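Local structure of peptidase, M20/M25/M40 family (Staphylococcus aureus, 4EWT) at residues A[76-81]-A[103-108]; A[133-138]-A[332-337]. The protein probably hydrolyses amide bonds of N-acylated amino acids or related small substrates, as a two-manganese amidohydrolase of the M20 metallopeptidase family. One frame throughout, in Å; residues are numbered along the deposited sequence.

Interaction 1. Residues A[76-81]-A[103-108]. With MN (manganese (II) ion), chain F; MN (manganese (II) ion), chain E.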
ATOM      1  N   ARG A  76     -22.283  19.425  37.152  1.00 26.15           N
ATOM      2  CA  ARG A  76     -22.919  18.529  36.194  1.00 26.27           C
ATOM      3  C   ARG A  76     -22.728  17.047  36.538  1.00 26.07           C
ATOM      4  O   ARG A  76     -21.625  16.616  36.867  1.00 25.26           O
ATOM      5  CB  ARG A  76     -22.400  18.853  34.787  1.00 26.44           C
ATOM      6  CG  ARG A  76     -22.983  18.027  33.667  1.00 26.97           C
ATOM      7  CD  ARG A  76     -22.203  16.739  33.448  1.00 25.94           C
ATOM      8  NE  ARG A  76     -22.394  16.283  32.081  1.00 27.24           N
ATOM      9  CZ  ARG A  76     -21.594  15.437  31.437  1.00 25.97           C
ATOM     10  NH1 ARG A  76     -20.524  14.904  32.032  1.00 24.40           N
ATOM     11  NH2 ARG A  76     -21.878  15.136  30.185  1.00 25.72           N
ATOM     12  N   ALA A  77     -23.828  16.293  36.477  1.00 26.89           N
ATOM     13  CA  ALA A  77     -23.803  14.829  36.584  1.00 27.58           C
ATOM     14  C   ALA A  77     -24.689  14.222  35.508  1.00 28.43           C
ATOM     15  O   ALA A  77     -25.839  14.622  35.352  1.00 29.38           O
ATOM     16  CB  ALA A  77     -24.279  14.372  37.969  1.00 27.41           C
ATOM     17  N   ASP A  78     -24.155  13.253  34.770  1.00 28.89           N
ATOM     18  CA  ASP A  78     -24.936  12.535  33.752  1.00 30.61           C
ATOM     19  C   ASP A  78     -25.544  11.251  34.317  1.00 31.32           C
ATOM     20  O   ASP A  78     -25.068  10.731  35.339  1.00 31.28           O
ATOM     21  CB  ASP A  78     -24.119  12.274  32.469  1.00 30.59           C
ATOM     22  CG  ASP A  78     -22.670  11.874  32.746  1.00 31.43           C
ATOM     23  OD1 ASP A  78     -22.277  11.669  33.919  1.00 33.58           O
ATOM     24  OD2 ASP A  78     -21.911  11.757  31.767  1.00 32.92           O
ATOM     25  N   PHE A  79     -26.613  10.764  33.685  1.00 32.43           N
ATOM     26  CA  PHE A  79     -27.341   9.615  34.236  1.00 33.71           C
ATOM     27  C   PHE A  79     -27.793   8.509  33.274  1.00 35.59           C
ATOM     28  O   PHE A  79     -28.489   7.577  33.699  1.00 37.08           O
ATOM     29  CB  PHE A  79     -28.504  10.061  35.133  1.00 34.16           C
ATOM     30  CG  PHE A  79     -29.591  10.833  34.427  1.00 35.04           C
ATOM     31  CD1 PHE A  79     -30.647  10.170  33.801  1.00 37.02           C
ATOM     32  CD2 PHE A  79     -29.599  12.227  34.451  1.00 33.50           C
ATOM     33  CE1 PHE A  79     -31.677  10.884  33.185  1.00 38.04           C
ATOM     34  CE2 PHE A  79     -30.630  12.952  33.840  1.00 35.09           C
ATOM     35  CZ  PHE A  79     -31.670  12.279  33.205  1.00 37.47           C
ATOM     36  N   ASP A  80     -27.396   8.596  32.006  1.00 35.21           N
ATOM     37  CA  ASP A  80     -27.718   7.542  31.040  1.00 37.62           C
ATOM     38  C   ASP A  80     -26.774   6.352  31.180  1.00 37.86           C
ATOM     39  O   ASP A  80     -25.619   6.503  31.602  1.00 36.59           O
ATOM     40  CB  ASP A  80     -27.722   8.064  29.589  1.00 37.59           C
ATOM     41  CG  ASP A  80     -26.379   8.664  29.164  1.00 36.14           C
ATOM     42  OD1 ASP A  80     -25.648   9.236  30.009  1.00 34.12           O
ATOM     43  OD2 ASP A  80     -26.066   8.588  27.956  1.00 37.20           O
ATOM     44  N   ALA A  81     -27.278   5.173  30.829  1.00 40.24           N
ATOM     45  CA  ALA A  81     -26.490   3.941  30.849  1.00 41.60           C
ATOM     46  C   ALA A  81     -26.163   3.479  29.424  1.00 42.71           C
ATOM     47  O   ALA A  81     -26.443   4.199  28.468  1.00 42.75           O
ATOM     48  CB  ALA A  81     -27.226   2.861  31.615  1.00 43.38           C
ATOM     49  N   CYS A 103     -20.213   3.172  32.998  1.00 36.57           N
ATOM     50  CA  CYS A 103     -19.367   4.384  32.969  1.00 34.96           C
ATOM     51  C   CYS A 103     -19.450   5.208  34.265  1.00 33.89           C
ATOM     52  O   CYS A 103     -18.906   6.313  34.342  1.00 33.00           O
ATOM     53  CB  CYS A 103     -19.714   5.263  31.760  1.00 33.59           C
ATOM     54  SG  CYS A 103     -18.337   6.252  31.102  1.00 33.96           S
ATOM     55  N   GLY A 104     -20.140   4.671  35.270  1.00 34.60           N
ATOM     56  CA  GLY A 104     -20.197   5.283  36.595  1.00 33.72           C
ATOM     57  C   GLY A 104     -21.165   6.446  36.691  1.00 32.38           C
ATOM     58  O   GLY A 104     -21.094   7.234  37.634  1.00 31.64           O
ATOM     59  N   HIS A 105     -22.072   6.551  35.721  1.00 31.95           N
ATOM     60  CA  HIS A 105     -23.080   7.617  35.702  1.00 31.25           C
ATOM     61  C   HIS A 105     -24.064   7.488  36.872  1.00 31.71           C
ATOM     62  O   HIS A 105     -24.588   8.484  37.360  1.00 31.16           O
ATOM     63  CB  HIS A 105     -23.838   7.628  34.370  1.00 31.37           C
ATOM     64  CG  HIS A 105     -23.008   8.039  33.193  1.00 31.47           C
ATOM     65  ND1 HIS A 105     -23.558   8.295  31.954  1.00 31.92           N
ATOM     66  CD2 HIS A 105     -21.675   8.242  33.060  1.00 30.08           C
ATOM     67  CE1 HIS A 105     -22.604   8.635  31.111  1.00 31.02           C
ATOM     68  NE2 HIS A 105     -21.452   8.607  31.755  1.00 31.27           N
ATOM     69  N   ASP A 106     -24.312   6.255  37.311  1.00 33.20           N
ATOM     70  CA  ASP A 106     -25.077   6.014  38.534  1.00 33.91           C
ATOM     71  C   ASP A 106     -24.362   6.630  39.744  1.00 32.89           C
ATOM     72  O   ASP A 106     -25.005   7.253  40.599  1.00 31.90           O
ATOM     73  CB  ASP A 106     -25.308   4.514  38.749  1.00 36.45           C
ATOM     74  CG  ASP A 106     -24.011   3.710  38.753  1.00 37.12           C
ATOM     75  OD1 ASP A 106     -23.040   4.092  38.055  1.00 36.12           O
ATOM     76  OD2 ASP A 106     -23.967   2.692  39.466  1.00 37.64           O
ATOM     77  N   ALA A 107     -23.038   6.470  39.795  1.00 31.90           N
ATOM     78  CA  ALA A 107     -22.237   7.057  40.866  1.00 31.32           C
ATOM     79  C   ALA A 107     -22.181   8.579  40.763  1.00 29.60           C
ATOM     80  O   ALA A 107     -22.252   9.264  41.775  1.00 30.16           O
ATOM     81  CB  ALA A 107     -20.841   6.473  40.883  1.00 32.08           C
ATOM     82  N   HIS A 108     -22.080   9.117  39.549  1.00 28.25           N
ATOM     83  CA  HIS A 108     -22.153  10.563  39.378  1.00 26.84           C
ATOM     84  C   HIS A 108     -23.477  11.140  39.910  1.00 26.82           C
ATOM     85  O   HIS A 108     -23.486  12.151  40.610  1.00 25.53           O
ATOM     86  CB  HIS A 108     -21.942  10.970  37.926  1.00 26.01           C
ATOM     87  CG  HIS A 108     -20.639  10.504  37.351  1.00 25.98           C
ATOM     88  ND1 HIS A 108     -20.452  10.318  36.000  1.00 24.99           N
ATOM     89  CD2 HIS A 108     -19.467  10.172  37.943  1.00 25.62           C
ATOM     90  CE1 HIS A 108     -19.218   9.901  35.780  1.00 24.92           C
ATOM     91  NE2 HIS A 108     -18.602   9.795  36.943  1.00 25.72           N
TER
HETATM   92 MN    MN F 402     -19.230   8.687  31.230  1.00 35.56          MN
HETATM   93 MN    MN E 401     -18.977   6.403  28.755  1.00 55.48          MN
HETATM   94  O   HOH W   1     -19.754  10.883  31.176  1.00 36.08           O
HETATM   95  O   HOH W   2     -19.194   8.825  28.759  1.00 31.85           O

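Interaction 2. Residues A[133-138]-A[332-337]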
ATOM      1  N   ILE A 133     -26.913  20.273  37.226  1.00 31.33           N
ATOM      2  CA  ILE A 133     -27.344  19.749  35.942  1.00 32.18           C
ATOM      3  C   ILE A 133     -27.335  18.223  35.983  1.00 31.66           C
ATOM      4  O   ILE A 133     -26.273  17.604  36.061  1.00 31.20           O
ATOM      5  CB  ILE A 133     -26.422  20.254  34.789  1.00 32.09           C
ATOM      6  CG1 ILE A 133     -26.484  21.780  34.671  1.00 32.94           C
ATOM      7  CG2 ILE A 133     -26.792  19.603  33.450  1.00 32.60           C
ATOM      8  CD1 ILE A 133     -25.414  22.378  33.755  1.00 34.49           C
ATOM      9  N   HIS A 134     -28.521  17.622  35.945  1.00 32.47           N
ATOM     10  CA  HIS A 134     -28.645  16.180  35.796  1.00 32.48           C
ATOM     11  C   HIS A 134     -28.928  15.883  34.323  1.00 33.39           C
ATOM     12  O   HIS A 134     -30.022  16.161  33.824  1.00 34.88           O
ATOM     13  CB  HIS A 134     -29.752  15.624  36.708  1.00 33.63           C
ATOM     14  CG  HIS A 134     -29.380  15.586  38.158  1.00 32.36           C
ATOM     15  ND1 HIS A 134     -29.899  16.466  39.084  1.00 33.83           N
ATOM     16  CD2 HIS A 134     -28.547  14.766  38.844  1.00 30.93           C
ATOM     17  CE1 HIS A 134     -29.407  16.185  40.279  1.00 32.05           C
ATOM     18  NE2 HIS A 134     -28.578  15.164  40.159  1.00 31.53           N
ATOM     19  N   GLN A 135     -27.925  15.335  33.635  1.00 32.79           N
ATOM     20  CA  GLN A 135     -27.940  15.216  32.176  1.00 33.55           C
ATOM     21  C   GLN A 135     -28.180  13.791  31.682  1.00 34.30           C
ATOM     22  O   GLN A 135     -27.491  12.864  32.104  1.00 33.12           O
ATOM     23  CB  GLN A 135     -26.624  15.750  31.594  1.00 32.74           C
ATOM     24  CG  GLN A 135     -26.609  15.910  30.075  1.00 33.14           C
ATOM     25  CD  GLN A 135     -25.210  15.862  29.505  1.00 33.19           C
ATOM     26  OE1 GLN A 135     -24.380  16.735  29.770  1.00 31.84           O
ATOM     27  NE2 GLN A 135     -24.934  14.831  28.717  1.00 32.73           N
ATOM     28  N   PRO A 136     -29.163  13.612  30.783  1.00 36.62           N
ATOM     29  CA  PRO A 136     -29.348  12.343  30.094  1.00 38.20           C
ATOM     30  C   PRO A 136     -28.483  12.274  28.834  1.00 38.35           C
ATOM     31  O   PRO A 136     -27.805  13.249  28.489  1.00 37.51           O
ATOM     32  CB  PRO A 136     -30.819  12.396  29.684  1.00 40.77           C
ATOM     33  CG  PRO A 136     -31.064  13.825  29.411  1.00 41.03           C
ATOM     34  CD  PRO A 136     -30.236  14.566  30.444  1.00 38.46           C
ATOM     35  N   ALA A 137     -28.503  11.120  28.172  1.00 39.88           N
ATOM     36  CA  ALA A 137     -28.076  11.001  26.772  1.00 41.05           C
ATOM     37  C   ALA A 137     -26.625  11.405  26.475  1.00 39.39           C
ATOM     38  O   ALA A 137     -26.314  11.803  25.358  1.00 40.26           O
ATOM     39  CB  ALA A 137     -29.046  11.783  25.869  1.00 43.03           C
ATOM     40  N   GLU A 138     -25.743  11.289  27.463  1.00 38.09           N
ATOM     41  CA  GLU A 138     -24.326  11.621  27.273  1.00 37.02           C
ATOM     42  C   GLU A 138     -23.649  10.685  26.262  1.00 37.21           C
ATOM     43  O   GLU A 138     -22.806  11.115  25.482  1.00 37.12           O
ATOM     44  CB  GLU A 138     -23.584  11.599  28.623  1.00 35.44           C
ATOM     45  CG  GLU A 138     -22.129  12.095  28.586  1.00 36.21           C
ATOM     46  CD  GLU A 138     -21.132  11.069  28.044  1.00 37.92           C
ATOM     47  OE1 GLU A 138     -21.329   9.849  28.274  1.00 38.82           O
ATOM     48  OE2 GLU A 138     -20.146  11.489  27.389  1.00 36.67           O
ATOM     49  N   SER A 332     -14.209  10.327  24.243  1.00 35.20           N
ATOM     50  CA  SER A 332     -14.857  11.607  24.035  1.00 35.32           C
ATOM     51  C   SER A 332     -15.946  11.737  25.092  1.00 34.97           C
ATOM     52  O   SER A 332     -16.369  10.740  25.691  1.00 36.45           O
ATOM     53  CB  SER A 332     -15.407  11.743  22.608  1.00 36.40           C
ATOM     54  OG  SER A 332     -16.785  11.407  22.578  1.00 40.04           O
ATOM     55  N   GLU A 333     -16.374  12.967  25.340  1.00 33.46           N
ATOM     56  CA  GLU A 333     -17.237  13.276  26.456  1.00 32.36           C
ATOM     57  C   GLU A 333     -18.070  14.483  26.041  1.00 31.75           C
ATOM     58  O   GLU A 333     -17.513  15.485  25.573  1.00 31.55           O
ATOM     59  CB  GLU A 333     -16.358  13.576  27.685  1.00 31.88           C
ATOM     60  CG  GLU A 333     -17.029  14.272  28.848  1.00 32.85           C
ATOM     61  CD  GLU A 333     -18.160  13.480  29.448  1.00 34.28           C
ATOM     62  OE1 GLU A 333     -17.918  12.319  29.844  1.00 37.04           O
ATOM     63  OE2 GLU A 333     -19.286  14.021  29.516  1.00 32.36           O
ATOM     64  N   ASP A 334     -19.391  14.406  26.198  1.00 30.75           N
ATOM     65  CA  ASP A 334     -20.225  15.525  25.754  1.00 30.50           C
ATOM     66  C   ASP A 334     -20.266  16.730  26.696  1.00 29.00           C
ATOM     67  O   ASP A 334     -20.803  17.781  26.345  1.00 30.04           O
ATOM     68  CB  ASP A 334     -21.601  15.078  25.220  1.00 32.29           C
ATOM     69  CG  ASP A 334     -22.717  15.172  26.244  1.00 33.23           C
ATOM     70  OD1 ASP A 334     -22.447  15.276  27.459  1.00 32.23           O
ATOM     71  OD2 ASP A 334     -23.892  15.127  25.805  1.00 35.16           O
ATOM     72  N   PHE A 335     -19.642  16.590  27.861  1.00 26.79           N
ATOM     73  CA  PHE A 335     -19.333  17.743  28.710  1.00 25.97           C
ATOM     74  C   PHE A 335     -18.605  18.811  27.896  1.00 26.45           C
ATOM     75  O   PHE A 335     -18.668  19.999  28.221  1.00 26.62           O
ATOM     76  CB  PHE A 335     -18.470  17.331  29.908  1.00 24.57           C
ATOM     77  CG  PHE A 335     -18.235  18.439  30.898  1.00 24.38           C
ATOM     78  CD1 PHE A 335     -19.112  18.632  31.963  1.00 22.48           C
ATOM     79  CD2 PHE A 335     -17.126  19.285  30.776  1.00 23.90           C
ATOM     80  CE1 PHE A 335     -18.912  19.647  32.881  1.00 22.86           C
ATOM     81  CE2 PHE A 335     -16.909  20.304  31.687  1.00 24.12           C
ATOM     82  CZ  PHE A 335     -17.811  20.492  32.751  1.00 25.01           C
ATOM     83  N   ALA A 336     -17.919  18.376  26.838  1.00 26.12           N
ATOM     84  CA  ALA A 336     -17.159  19.282  25.977  1.00 27.09           C
ATOM     85  C   ALA A 336     -18.012  20.396  25.386  1.00 28.68           C
ATOM     86  O   ALA A 336     -17.502  21.475  25.094  1.00 29.97           O
ATOM     87  CB  ALA A 336     -16.475  18.508  24.880  1.00 26.68           C
ATOM     88  N   TYR A 337     -19.300  20.120  25.192  1.00 29.34           N
ATOM     89  CA  TYR A 337     -20.265  21.129  24.760  1.00 31.67           C
ATOM     90  C   TYR A 337     -20.458  22.248  25.779  1.00 32.46           C
ATOM     91  O   TYR A 337     -20.519  23.411  25.391  1.00 34.98           O
ATOM     92  CB  TYR A 337     -21.618  20.498  24.416  1.00 32.45           C
ATOM     93  CG  TYR A 337     -21.650  19.798  23.070  1.00 32.91           C
ATOM     94  CD1 TYR A 337     -21.450  20.507  21.887  1.00 34.03           C
ATOM     95  CD2 TYR A 337     -21.908  18.432  22.984  1.00 31.97           C
ATOM     96  CE1 TYR A 337     -21.487  19.861  20.648  1.00 35.02           C
ATOM     97  CE2 TYR A 337     -21.955  17.783  21.770  1.00 31.84           C
ATOM     98  CZ  TYR A 337     -21.739  18.499  20.607  1.00 34.48           C
ATOM     99  OH  TYR A 337     -21.786  17.842  19.406  1.00 36.96           O
TER

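Interaction 1. Residues A[76-81]-A[103-108]
His105 ND1 is shared by two oxygens of one residue, the backbone O of Asp80 at 2.8 Å and its carboxylate OD1 at 3.0 Å; both bonds are bent and weak. On the far side of the same ring, NE2 binds a manganese ion at 2.3 Å. The torsion that sets CG of His105 anti to its carbonyl carbon (chi1 -68°) turns the imidazole off the helix start toward the strand end. Asp78 lies over one face of this ring, its carboxylate stacked at 24° to the imidazole plane with CB in CH-pi contact. Its OD1 accepts from His108 ND1 at 3.1 Å, carboxylate and ring being nearly coplanar; His108 NE2 is hydrogen-bonded too, and Val165 is the strongest polar partner of this side chain. Cys103 SG bridges both metals, which His164, Glu139 and His362 help to bind. Asp80 OD2 turns to Ser30 and the backbone of Glu139, and this second grip steadies the carboxylate beside His105. Residues 103-108 thus supply first-shell ligands, and Asp78 and Asp80, at and just past the end of strand 72-78, form a second shell, as expected for a dinuclear M20 centre: the carbonyl and carboxylate oxygens of Asp80 would be expected to orient the imidazole and strengthen NE2 as a metal ligand.

Interaction 2. Residues A[133-138]-A[332-337]
Gln135 NE2 and Asp334 OD1 meet at 2.8 Å, in a fairly straight bond (158°) that lies in the amide plane and uses the syn lone pair of the carboxylate. Extended beyond CG, which stands anti to the backbone N (chi1 -170°), the glutamine chain carries its amide from the strand end to an aspartate coming from the opposite direction. Its NE2 also donates to the backbone O of Pro136 at 3.3 Å, while OE1 accepts from Tyr338 and from Arg76. Asp334 is well supplied in turn: OD1 forms a salt bridge with Arg76, and OD2 accepts from the backbone N of Ala145, near the start of helix 144-150. The backbone N of Asp334 donates to Glu138 OE2 at 3.2 Å, on the anti lone pair. These bonds tie the C-terminal end of strand 129-135, in the mixed sheet of the metal-binding domain of this M20 fold, to the turn leading into helix 335-341. At that turn Glu333 OE2 accepts from Phe335 N at 3.1 Å, a capping bond. Glu138 crosses Glu333 at about a right angle, and OE2 of Glu138 stands 3.4 Å from OE2 of Glu333, two acceptors that are not hydrogen-bonded to each other. Arg76 NH2 makes salt bridges to both Glu333 OE2 and Asp334 OD1, and so holds the two acidic side chains of this turn together. The Glu138 side chain also comes to about 4 Å from a manganese ion, and its backbone O accepts from Tyr297 OH.

Interactions 1 and 2 have centres about 9 Å apart and follow one another along the chain, the first closing before the second opens. Strands 72-78 and 129-135, which carry their first segments, are parallel neighbours in the mixed eight-stranded sheet, and helix 105-120 connects them. A probable hydrogen bond from Phe79 N to Gln135 O, at 2.8 Å, joins the two strand ends, and Arg76 extends from 76-81 to the acidic turn of 332-337. Glu138 also packs against Asp78. Interaction 2 brings in a segment from much later in the chain, so the manganese ligands and the residues around them are drawn from distant parts of one polypeptide.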